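Local coordinates for protein cystalysin (Treponema denticola, PDB 1C7N) that is a pyridoxal-5'-phosphate-binding protein of the class I and II aminotransferase family, with the fold type I architecture of that clan, at residues Glu69-Thr74 / Lys279-Cys284; His83-Gln88 / His216-Ser221; Lys44-Leu49 / Lys286-Trp291; Ile210-Glu215 / Gly294-Ile299. All blocks are in the same frame, centred on the assembly; numbering follows the deposited sequence.

Contacts 1 and 3 lie on the same side of the chain's centre, their own centres 14 Å apart, and share helix 275-287. They touch directly: Lys286 of contact 3 forms a salt bridge with Glu70 of contact 1, and Leu49 packs on Ala280 and Ile283. Contact 4 follows on helix 289-313, which contact 3 begins, with centres 16 Å apart. Contact 2, whose centre is 19 Å from that of contact 4, meets it through Ile210 and His216 of one long loop after strand 199-203. Along the chain, contact 2 lies inside the loop closed by contact 1, and contact 1 inside that closed by contact 3, while contact 4 crosses all three. Remote segments thereby join around the PLP-binding domain's seven-stranded mixed sheet.

Contact 1 of 4, residues Glu69-Thr74 / Lys279-Cys284; sequences EEYKKT and KACEIC
The segments 69-74 and 279-284, on helices 69-83 and 275-287, pass with their axes 9.7 Å apart and their N-to-C directions 47° apart, and the backbones come nearest at Tyr71 and Glu282, whose CA atoms are 6.0 Å apart. Tyr71 reaches across this gap. With its CG anti to the backbone N (chi1 170°), the ring extends toward the second helix and meets Cys281 at its edge, CE1 lying 3.8 Å from Cys281 CB. The sulfur stands obliquely to the ring, SG 5.1 Å from its centroid, in a Cys sulfur-aromatic contact. Beyond the edge, Tyr71 OH is hydrogen-bonded to Asn249, and the ring also meets Tyr278 edge-to-face. Glu282 runs extended between the helices, its OE2 4.0 Å from Tyr71 CA. Its carboxylate is turned 75° from that of Glu70, and Glu282 OE1 approaches Glu70 CG. Both acids form salt bridges with Lys286, which probably offsets the repulsion between them. Thr74 sets its OG1 4.1 Å from Glu282 CG, while the same hydroxyl donates a 2.8 Å hydrogen bond to Glu70 O. That carbonyl also accepts a hydrogen bond from Thr74 N on the opposite face of its plane. The result is an oblique helix-helix packing, with an aromatic-cysteine meeting beside an acid pair bridged by lysine, joining two helices of a PLP-dependent fold type I protein.

Contact 2 of 4, residues His83-Gln88 / His216-Ser221; sequences HQWDIQ and HTVFQS. Unlike the reference sequence in segment 83-88: Gln88 (reference Glu).
This is a buried loop-to-loop contact, with no direct hydrogen bond between its segments: the link from helix 69-83 to strand 92-95 lies against the loop that precedes helix 224-227. Its centre is the indole of Trp85, held between two aliphatic groups. Val218 CG1 sits over the middle of one face, 3.5 Å from the centroid of the six-membered ring and 12° off the normal, a CH-pi contact; Ile87 CG2 lies over the opposite face. With CG1 anti to the backbone N (chi1 172°), Val218 turns CG1 to the indole and CG2 to His83 CB, 3.7 Å away. Gln220 comes to the indole edge, its CD 3.4 Å from Trp85 CZ2 and its amide plane turned 72° from the ring. A water in the indole plane accepts from Trp85 NE1 and Gln220 NE2 and donates to Gln220 O, while Gln220 OE1 is held by Thr232. Ser221 CB approaches Trp85 CD1 obliquely, and its OG donates in the carbonyl plane to a lone pair of Val218 O. A second water spans the loops from Val218 N, 3.0 Å away, to His83 O. The imidazoles of His83 and His216 meet obliquely; His83 NE2 is hydrogen-bonded to Phe207 O and His216 NE2 to Ser172 O. The CH-pi contact of valine on tryptophan thus joins two connecting loops of the alpha/beta PLP-binding domain.

Contact 3 of 4, residues Lys44-Leu49 / Lys286-Trp291; sequences KNPPEL and KECGKW
Pro46 CG rests on the indole of Trp291 in a proline-tryptophan CH-pi contact, where the N-cap of helix 47-59 meets the break between helices 275-287 and 289-313 of this fold type I aminotransferase-family protein, close to the second subunit. Pro46 CG lies 3.5 Å from the centroid of the six-membered ring, 21° off its normal, and reaches as near as 3.3 Å to Trp291 CD2. The indole is offered to the proline by a chi1 of 177°, which sets Trp291 CG anti to the backbone N. Pro47 CD adds an oblique touch at Trp291 CD1. Tyr3 meets the same indole edge-to-face. Cys288, the N-cap of helix 289-313, keeps its sulfur beside its own backbone N (chi1 -54°), from where SG packs 3.5 Å from Pro46 CB and also approaches Leu49. Leu49 in turn packs on Leu62 of the second subunit. Glu48 bends at chi2 and crosses Glu287 obliquely: their CB atoms are 3.9 Å apart, and Glu48 CD lies 3.8 Å from Glu287 O. The carboxylate planes are steeply turned against each other. Glu48 OE1 is hydrogen-bonded to Tyr3, whereas the buried Glu48 OE2 has no partner in the model. Waters bridge the segments, each from a backbone carbonyl to a side chain: one donates to both Glu48 O and Glu287 OE1, and another, in the indole plane, accepts from Trp291 NE1 at 3.0 Å and donates to Lys44 O at 2.7 Å.

Contact 4 of 4, residues Ile210-Glu215 / Gly294-Ile299; sequences IMPGYE and GCIKVI
Met211 CE touches Ile299 CG2 at 3.8 Å, and Ile296 CG2 lies 3.7 Å from the carbonyl oxygen of Ile210. These two isoleucines, three residues apart on segment 294-299 of helix 289-313, present their CG2 methyls to the loop between strand 199-203 and helix 224-227. Met211 CE also reaches Ile296 CG2, at 4.3 Å, and the methionine crosses Ile299 at about a right angle. Its thioether chain folds at chi2 (-57°) and again at chi3 (103°), bringing the terminal methyl round to the helix, with SD 4.1 Å from Ile299 CG2. Pro212 CD completes the set with a looser approach to Ile296 CG2.

Behind this shell, a type II beta turn from Met211 to Tyr214 shapes the loop, closed by the bond from Tyr214 N to Met211 O. Gly213 takes a positive phi of 97° as the third residue of the turn. Backbone hydrogen bonds between Met211 and Glu323 tie the turn to a further loop, while Met211 also packs on Asp300 and Gln303 of helix 289-313, and Ile299 on Tyr326.

With no hydrogen bond or salt bridge across the segments, the loop and helix are held here by van der Waals and hydrophobic contact, with a flexible thioether fitted to branched aliphatic side chains.

Contact 1 of 4, residues Glu69-Thr74 / Lys279-Cys284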
# COMPACT_ATOMS: atom_id res chain seq x y z
N GLU A 69 -15.64 -1.27 12.16
CA GLU A 69 -16.37 -2.50 12.37
C GLU A 69 -17.42 -2.60 11.27
O GLU A 69 -17.73 -3.69 10.77
CB GLU A 69 -17.04 -2.51 13.75
CG GLU A 69 -16.05 -2.57 14.89
CD GLU A 69 -15.04 -3.69 14.72
OE1 GLU A 69 -15.45 -4.88 14.73
OE2 GLU A 69 -13.83 -3.39 14.58
N GLU A 70 -17.96 -1.45 10.87
CA GLU A 70 -18.95 -1.42 9.81
C GLU A 70 -18.33 -1.94 8.51
O GLU A 70 -18.98 -2.64 7.74
CB GLU A 70 -19.47 0.01 9.61
CG GLU A 70 -20.46 0.17 8.45
CD GLU A 70 -21.75 -0.63 8.63
OE1 GLU A 70 -22.64 -0.51 7.76
OE2 GLU A 70 -21.88 -1.38 9.63
N TYR A 71 -17.06 -1.60 8.28
CA TYR A 71 -16.36 -2.05 7.09
C TYR A 71 -16.28 -3.56 7.09
O TYR A 71 -16.59 -4.22 6.10
CB TYR A 71 -14.93 -1.48 7.05
CG TYR A 71 -14.07 -2.11 5.97
CD1 TYR A 71 -14.09 -1.63 4.66
CD2 TYR A 71 -13.26 -3.21 6.25
CE1 TYR A 71 -13.32 -2.22 3.66
CE2 TYR A 71 -12.49 -3.81 5.26
CZ TYR A 71 -12.52 -3.31 3.97
OH TYR A 71 -11.76 -3.91 2.99
N LYS A 72 -15.86 -4.12 8.22
CA LYS A 72 -15.74 -5.56 8.37
C LYS A 72 -17.11 -6.21 8.21
O LYS A 72 -17.22 -7.26 7.56
CB LYS A 72 -15.14 -5.90 9.73
CG LYS A 72 -13.77 -5.25 9.95
CD LYS A 72 -13.16 -5.64 11.28
CE LYS A 72 -11.76 -5.03 11.40
NZ LYS A 72 -10.96 -5.65 12.49
N LYS A 73 -18.13 -5.61 8.79
CA LYS A 73 -19.48 -6.16 8.68
C LYS A 73 -19.92 -6.20 7.23
O LYS A 73 -20.58 -7.15 6.80
CB LYS A 73 -20.49 -5.32 9.48
CG LYS A 73 -20.30 -5.32 10.98
CD LYS A 73 -21.54 -4.75 11.68
CE LYS A 73 -21.25 -4.37 13.12
NZ LYS A 73 -20.70 -5.50 13.91
N THR A 74 -19.57 -5.16 6.48
CA THR A 74 -19.94 -5.05 5.07
C THR A 74 -19.26 -6.13 4.22
O THR A 74 -19.86 -6.66 3.29
CB THR A 74 -19.59 -3.65 4.51
OG1 THR A 74 -20.32 -2.65 5.24
CG2 THR A 74 -19.97 -3.55 3.05
N LYS A 279 -12.94 2.84 2.23
CA LYS A 279 -14.25 3.37 1.85
C LYS A 279 -14.72 2.91 0.47
O LYS A 279 -15.91 2.66 0.26
CB LYS A 279 -14.24 4.90 1.88
CG LYS A 279 -15.61 5.53 1.71
CD LYS A 279 -16.53 5.19 2.87
CE LYS A 279 -17.89 5.84 2.72
NZ LYS A 279 -18.82 5.45 3.81
N ALA A 280 -13.78 2.80 -0.47
CA ALA A 280 -14.10 2.36 -1.82
C ALA A 280 -14.72 0.96 -1.80
O ALA A 280 -15.71 0.70 -2.47
CB ALA A 280 -12.84 2.36 -2.69
N CYS A 281 -14.12 0.06 -1.02
CA CYS A 281 -14.62 -1.31 -0.92
C CYS A 281 -16.02 -1.33 -0.31
O CYS A 281 -16.91 -2.05 -0.78
CB CYS A 281 -13.68 -2.16 -0.08
SG CYS A 281 -14.23 -3.87 0.13
N GLU A 282 -16.22 -0.53 0.74
CA GLU A 282 -17.52 -0.46 1.39
C GLU A 282 -18.59 0.08 0.45
O GLU A 282 -19.69 -0.48 0.35
CB GLU A 282 -17.44 0.41 2.65
CG GLU A 282 -18.79 0.61 3.33
CD GLU A 282 -18.68 1.34 4.66
OE1 GLU A 282 -19.69 1.95 5.08
OE2 GLU A 282 -17.60 1.29 5.28
N ILE A 283 -18.28 1.18 -0.23
CA ILE A 283 -19.23 1.77 -1.17
C ILE A 283 -19.62 0.79 -2.27
O ILE A 283 -20.79 0.67 -2.62
CB ILE A 283 -18.65 3.02 -1.85
CG1 ILE A 283 -18.39 4.12 -0.82
CG2 ILE A 283 -19.62 3.53 -2.92
CD1 ILE A 283 -17.62 5.30 -1.39
N CYS A 284 -18.63 0.08 -2.81
CA CYS A 284 -18.88 -0.88 -3.89
C CYS A 284 -19.83 -2.00 -3.48
O CYS A 284 -20.80 -2.29 -4.19
CB CYS A 284 -17.57 -1.51 -4.38
SG CYS A 284 -16.53 -0.41 -5.39

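Contact 2 of 4, residues His83-Gln88 / His216-Ser221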
# COMPACT_ATOMS: atom_id res chain seq x y z
N HIS A 83 -21.97 -15.19 -1.71
CA HIS A 83 -21.36 -16.51 -1.82
C HIS A 83 -21.76 -17.57 -0.80
O HIS A 83 -21.08 -18.60 -0.69
CB HIS A 83 -19.83 -16.35 -1.83
CG HIS A 83 -19.32 -15.51 -2.95
ND1 HIS A 83 -19.10 -14.15 -2.83
CD2 HIS A 83 -19.02 -15.82 -4.23
CE1 HIS A 83 -18.68 -13.67 -3.99
NE2 HIS A 83 -18.62 -14.66 -4.85
N GLN A 84 -22.84 -17.36 -0.06
CA GLN A 84 -23.28 -18.34 0.95
C GLN A 84 -22.08 -18.72 1.80
O GLN A 84 -21.91 -19.88 2.17
CB GLN A 84 -23.80 -19.61 0.28
CG GLN A 84 -24.79 -19.42 -0.84
CD GLN A 84 -24.98 -20.68 -1.65
OE1 GLN A 84 -24.01 -21.23 -2.20
NE2 GLN A 84 -26.22 -21.16 -1.73
N TRP A 85 -21.24 -17.74 2.10
CA TRP A 85 -20.03 -17.98 2.86
C TRP A 85 -20.09 -17.28 4.21
O TRP A 85 -20.17 -16.05 4.28
CB TRP A 85 -18.84 -17.48 2.04
CG TRP A 85 -17.50 -17.77 2.62
CD1 TRP A 85 -17.18 -18.76 3.51
CD2 TRP A 85 -16.28 -17.10 2.30
NE1 TRP A 85 -15.83 -18.74 3.76
CE2 TRP A 85 -15.25 -17.74 3.03
CE3 TRP A 85 -15.95 -16.03 1.46
CZ2 TRP A 85 -13.92 -17.33 2.94
CZ3 TRP A 85 -14.62 -15.63 1.37
CH2 TRP A 85 -13.62 -16.28 2.11
N ASP A 86 -20.04 -18.07 5.27
CA ASP A 86 -20.11 -17.56 6.64
C ASP A 86 -18.73 -17.32 7.25
O ASP A 86 -18.04 -18.26 7.64
CB ASP A 86 -20.89 -18.54 7.51
CG ASP A 86 -21.22 -17.97 8.88
OD1 ASP A 86 -21.68 -18.76 9.74
OD2 ASP A 86 -21.03 -16.76 9.10
N ILE A 87 -18.31 -16.06 7.32
CA ILE A 87 -17.02 -15.73 7.91
C ILE A 87 -17.26 -14.81 9.10
O ILE A 87 -18.39 -14.37 9.32
CB ILE A 87 -16.09 -15.00 6.91
CG1 ILE A 87 -16.65 -13.61 6.58
CG2 ILE A 87 -15.96 -15.82 5.63
CD1 ILE A 87 -15.70 -12.74 5.76
N GLN A 88 -16.22 -14.54 9.87
CA GLN A 88 -16.36 -13.65 11.01
C GLN A 88 -15.53 -12.40 10.74
O GLN A 88 -14.62 -12.43 9.91
CB GLN A 88 -15.88 -14.33 12.30
CG GLN A 88 -16.71 -15.54 12.70
CD GLN A 88 -18.20 -15.26 12.67
OE1 GLN A 88 -18.66 -14.20 13.10
NE2 GLN A 88 -18.97 -16.22 12.16
N HIS A 216 -20.00 -19.92 -8.63
CA HIS A 216 -18.73 -20.00 -7.93
C HIS A 216 -18.94 -20.55 -6.52
O HIS A 216 -19.92 -20.23 -5.85
CB HIS A 216 -18.07 -18.62 -7.83
CG HIS A 216 -16.77 -18.62 -7.09
ND1 HIS A 216 -16.69 -18.54 -5.71
CD2 HIS A 216 -15.49 -18.75 -7.53
CE1 HIS A 216 -15.43 -18.61 -5.34
NE2 HIS A 216 -14.68 -18.74 -6.42
N THR A 217 -18.01 -21.40 -6.10
CA THR A 217 -18.06 -21.99 -4.77
C THR A 217 -16.79 -21.59 -4.04
O THR A 217 -15.69 -21.94 -4.46
CB THR A 217 -18.11 -23.53 -4.84
OG1 THR A 217 -19.30 -23.95 -5.51
CG2 THR A 217 -18.08 -24.12 -3.43
N VAL A 218 -16.92 -20.83 -2.95
CA VAL A 218 -15.76 -20.44 -2.18
C VAL A 218 -15.18 -21.74 -1.64
O VAL A 218 -15.84 -22.47 -0.89
CB VAL A 218 -16.14 -19.51 -1.00
CG1 VAL A 218 -14.95 -19.29 -0.10
CG2 VAL A 218 -16.65 -18.18 -1.54
N PHE A 219 -13.95 -22.04 -2.05
CA PHE A 219 -13.29 -23.28 -1.66
C PHE A 219 -13.37 -23.65 -0.18
O PHE A 219 -13.81 -24.76 0.15
CB PHE A 219 -11.83 -23.24 -2.12
CG PHE A 219 -11.28 -24.59 -2.50
CD1 PHE A 219 -10.10 -24.67 -3.24
CD2 PHE A 219 -11.92 -25.76 -2.13
CE1 PHE A 219 -9.58 -25.91 -3.61
CE2 PHE A 219 -11.41 -27.01 -2.49
CZ PHE A 219 -10.23 -27.09 -3.23
N GLN A 220 -12.96 -22.75 0.71
CA GLN A 220 -12.98 -23.06 2.13
C GLN A 220 -14.37 -23.11 2.77
O GLN A 220 -14.50 -23.38 3.96
CB GLN A 220 -12.11 -22.06 2.90
CG GLN A 220 -12.66 -20.65 2.98
CD GLN A 220 -11.87 -19.79 3.95
OE1 GLN A 220 -10.77 -19.34 3.64
NE2 GLN A 220 -12.43 -19.57 5.13
N SER A 221 -15.40 -22.86 1.97
CA SER A 221 -16.77 -22.89 2.49
C SER A 221 -17.38 -24.29 2.46
O SER A 221 -18.45 -24.52 3.01
CB SER A 221 -17.66 -21.95 1.68
OG SER A 221 -17.98 -22.52 0.42
O HOH W 1 -19.75 -20.27 -2.29
O HOH W 2 -14.87 -21.08 5.45

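Contact 3 of 4, residues Lys44-Leu49 / Lys286-Trp291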
# COMPACT_ATOMS: atom_id res chain seq x y z
N LYS A 44 -15.59 3.63 -17.14
CA LYS A 44 -15.43 4.54 -16.02
C LYS A 44 -15.93 3.71 -14.83
O LYS A 44 -16.71 2.77 -15.00
CB LYS A 44 -16.27 5.80 -16.19
CG LYS A 44 -15.64 6.88 -17.08
CD LYS A 44 -14.28 7.33 -16.52
CE LYS A 44 -13.93 8.77 -16.90
NZ LYS A 44 -13.80 9.01 -18.37
N ASN A 45 -15.46 4.04 -13.63
CA ASN A 45 -15.89 3.31 -12.44
C ASN A 45 -17.37 3.55 -12.15
O ASN A 45 -17.98 4.45 -12.73
CB ASN A 45 -15.03 3.74 -11.25
CG ASN A 45 -13.60 3.26 -11.38
OD1 ASN A 45 -13.29 2.10 -11.13
ND2 ASN A 45 -12.71 4.16 -11.81
N PRO A 46 -17.98 2.74 -11.28
CA PRO A 46 -19.40 2.92 -10.97
C PRO A 46 -19.68 4.34 -10.49
O PRO A 46 -18.94 4.89 -9.67
CB PRO A 46 -19.65 1.89 -9.87
CG PRO A 46 -18.66 0.82 -10.18
CD PRO A 46 -17.42 1.60 -10.53
N PRO A 47 -20.75 4.96 -10.99
CA PRO A 47 -21.10 6.33 -10.59
C PRO A 47 -21.24 6.47 -9.07
O PRO A 47 -20.79 7.46 -8.49
CB PRO A 47 -22.41 6.58 -11.33
CG PRO A 47 -22.29 5.71 -12.55
CD PRO A 47 -21.70 4.44 -11.99
N GLU A 48 -21.86 5.48 -8.43
CA GLU A 48 -22.05 5.51 -6.99
C GLU A 48 -20.71 5.60 -6.26
O GLU A 48 -20.57 6.32 -5.27
CB GLU A 48 -22.80 4.27 -6.50
CG GLU A 48 -24.25 4.16 -6.99
CD GLU A 48 -24.38 3.45 -8.33
OE1 GLU A 48 -25.53 3.18 -8.74
OE2 GLU A 48 -23.35 3.16 -8.97
N LEU A 49 -19.71 4.86 -6.76
CA LEU A 49 -18.39 4.89 -6.14
C LEU A 49 -17.78 6.28 -6.26
O LEU A 49 -17.33 6.85 -5.26
CB LEU A 49 -17.45 3.87 -6.80
CG LEU A 49 -16.00 3.89 -6.29
CD1 LEU A 49 -16.00 3.64 -4.79
CD2 LEU A 49 -15.16 2.83 -7.00
N LYS A 286 -21.88 -2.07 -0.93
CA LYS A 286 -23.18 -1.55 -0.54
C LYS A 286 -24.02 -0.91 -1.65
O LYS A 286 -25.24 -1.04 -1.64
CB LYS A 286 -23.02 -0.51 0.57
CG LYS A 286 -22.66 -1.07 1.93
CD LYS A 286 -22.65 0.05 2.96
CE LYS A 286 -22.45 -0.49 4.37
NZ LYS A 286 -22.44 0.62 5.37
N GLU A 287 -23.37 -0.25 -2.60
CA GLU A 287 -24.10 0.48 -3.64
C GLU A 287 -23.90 0.13 -5.11
O GLU A 287 -24.73 0.51 -5.94
CB GLU A 287 -23.81 1.97 -3.51
CG GLU A 287 -23.99 2.56 -2.12
CD GLU A 287 -23.60 4.03 -2.06
OE1 GLU A 287 -24.21 4.83 -2.80
OE2 GLU A 287 -22.70 4.38 -1.27
N CYS A 288 -22.84 -0.59 -5.45
CA CYS A 288 -22.58 -0.86 -6.86
C CYS A 288 -23.03 -2.19 -7.44
O CYS A 288 -22.51 -2.63 -8.46
CB CYS A 288 -21.09 -0.65 -7.12
SG CYS A 288 -20.55 1.00 -6.59
N GLY A 289 -24.02 -2.80 -6.80
CA GLY A 289 -24.54 -4.07 -7.29
C GLY A 289 -25.16 -4.01 -8.68
O GLY A 289 -24.90 -4.88 -9.51
N LYS A 290 -25.98 -2.99 -8.93
CA LYS A 290 -26.63 -2.84 -10.23
C LYS A 290 -25.61 -2.58 -11.33
O LYS A 290 -25.78 -3.03 -12.46
CB LYS A 290 -27.62 -1.68 -10.21
CG LYS A 290 -28.74 -1.77 -9.18
CD LYS A 290 -29.66 -2.95 -9.41
CE LYS A 290 -30.93 -2.78 -8.59
NZ LYS A 290 -30.64 -2.41 -7.17
N TRP A 291 -24.56 -1.84 -11.00
CA TRP A 291 -23.54 -1.53 -11.98
C TRP A 291 -22.85 -2.83 -12.39
O TRP A 291 -22.60 -3.07 -13.57
CB TRP A 291 -22.51 -0.55 -11.41
CG TRP A 291 -21.40 -0.25 -12.35
CD1 TRP A 291 -21.35 0.74 -13.30
CD2 TRP A 291 -20.17 -0.97 -12.47
NE1 TRP A 291 -20.17 0.67 -14.00
CE2 TRP A 291 -19.42 -0.37 -13.50
CE3 TRP A 291 -19.62 -2.07 -11.79
CZ2 TRP A 291 -18.16 -0.84 -13.88
CZ3 TRP A 291 -18.37 -2.53 -12.17
CH2 TRP A 291 -17.65 -1.91 -13.21
O HOH W 3 -19.08 2.43 -16.17
O HOH W 4 -22.82 7.01 -3.91
O HOH W 5 -25.11 -0.19 -8.68

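Contact 4 of 4, residues Ile210-Glu215 / Gly294-Ile299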
# COMPACT_ATOMS: atom_id res chain seq x y z
N ILE A 210 -18.65 -13.82 -12.69
CA ILE A 210 -19.08 -15.11 -13.21
C ILE A 210 -20.08 -14.92 -14.34
O ILE A 210 -20.98 -14.08 -14.24
CB ILE A 210 -19.77 -15.94 -12.09
CG1 ILE A 210 -18.88 -15.99 -10.85
CG2 ILE A 210 -20.06 -17.36 -12.59
CD1 ILE A 210 -17.51 -16.60 -11.08
N MET A 211 -19.92 -15.67 -15.42
CA MET A 211 -20.84 -15.56 -16.55
C MET A 211 -22.15 -16.26 -16.21
O MET A 211 -22.18 -17.17 -15.38
CB MET A 211 -20.22 -16.17 -17.82
CG MET A 211 -19.02 -15.42 -18.35
SD MET A 211 -19.37 -13.68 -18.70
CE MET A 211 -18.61 -12.89 -17.27
N PRO A 212 -23.26 -15.84 -16.84
CA PRO A 212 -24.57 -16.44 -16.61
C PRO A 212 -24.56 -17.96 -16.69
O PRO A 212 -23.94 -18.54 -17.59
CB PRO A 212 -25.43 -15.81 -17.70
CG PRO A 212 -24.83 -14.44 -17.82
CD PRO A 212 -23.35 -14.75 -17.83
N GLY A 213 -25.25 -18.61 -15.75
CA GLY A 213 -25.32 -20.05 -15.74
C GLY A 213 -24.33 -20.73 -14.80
O GLY A 213 -24.62 -21.79 -14.24
N TYR A 214 -23.16 -20.14 -14.62
CA TYR A 214 -22.16 -20.74 -13.76
C TYR A 214 -22.28 -20.26 -12.32
O TYR A 214 -22.84 -19.19 -12.05
CB TYR A 214 -20.76 -20.47 -14.32
CG TYR A 214 -20.64 -21.01 -15.72
CD1 TYR A 214 -20.89 -20.20 -16.83
CD2 TYR A 214 -20.38 -22.36 -15.94
CE1 TYR A 214 -20.90 -20.72 -18.12
CE2 TYR A 214 -20.38 -22.90 -17.23
CZ TYR A 214 -20.64 -22.07 -18.31
OH TYR A 214 -20.67 -22.61 -19.57
N GLU A 215 -21.77 -21.07 -11.40
CA GLU A 215 -21.84 -20.78 -9.97
C GLU A 215 -20.48 -20.96 -9.30
O GLU A 215 -19.89 -22.04 -9.38
CB GLU A 215 -22.83 -21.74 -9.29
CG GLU A 215 -24.20 -21.85 -9.93
CD GLU A 215 -25.05 -20.61 -9.74
OE1 GLU A 215 -24.92 -19.95 -8.68
OE2 GLU A 215 -25.87 -20.32 -10.63
N GLY A 294 -24.85 -4.89 -14.86
CA GLY A 294 -24.74 -4.35 -16.20
C GLY A 294 -23.39 -4.64 -16.83
O GLY A 294 -23.29 -4.89 -18.03
N CYS A 295 -22.34 -4.61 -16.01
CA CYS A 295 -20.98 -4.88 -16.50
C CYS A 295 -20.88 -6.32 -17.00
O CYS A 295 -20.36 -6.57 -18.09
CB CYS A 295 -19.96 -4.64 -15.38
SG CYS A 295 -18.23 -4.79 -15.91
N ILE A 296 -21.37 -7.25 -16.20
CA ILE A 296 -21.35 -8.66 -16.56
C ILE A 296 -22.11 -8.91 -17.86
O ILE A 296 -21.70 -9.73 -18.69
CB ILE A 296 -21.94 -9.53 -15.42
CG1 ILE A 296 -20.97 -9.54 -14.23
CG2 ILE A 296 -22.16 -10.96 -15.90
CD1 ILE A 296 -21.53 -10.21 -12.99
N LYS A 297 -23.22 -8.19 -18.05
CA LYS A 297 -24.00 -8.34 -19.27
C LYS A 297 -23.17 -7.96 -20.49
O LYS A 297 -23.14 -8.68 -21.48
CB LYS A 297 -25.27 -7.48 -19.21
CG LYS A 297 -26.33 -8.03 -18.28
CD LYS A 297 -27.57 -7.15 -18.26
CE LYS A 297 -28.69 -7.81 -17.46
NZ LYS A 297 -29.04 -9.14 -18.05
N VAL A 298 -22.47 -6.83 -20.40
CA VAL A 298 -21.63 -6.38 -21.51
C VAL A 298 -20.49 -7.37 -21.79
O VAL A 298 -20.17 -7.66 -22.95
CB VAL A 298 -21.03 -4.99 -21.23
CG1 VAL A 298 -20.15 -4.56 -22.38
CG2 VAL A 298 -22.16 -3.98 -21.02
N ILE A 299 -19.89 -7.90 -20.72
CA ILE A 299 -18.80 -8.86 -20.86
C ILE A 299 -19.31 -10.11 -21.57
O ILE A 299 -18.66 -10.62 -22.49
CB ILE A 299 -18.23 -9.25 -19.48
CG1 ILE A 299 -17.62 -8.02 -18.81
CG2 ILE A 299 -17.18 -10.35 -19.63
CD1 ILE A 299 -17.27 -8.21 -17.36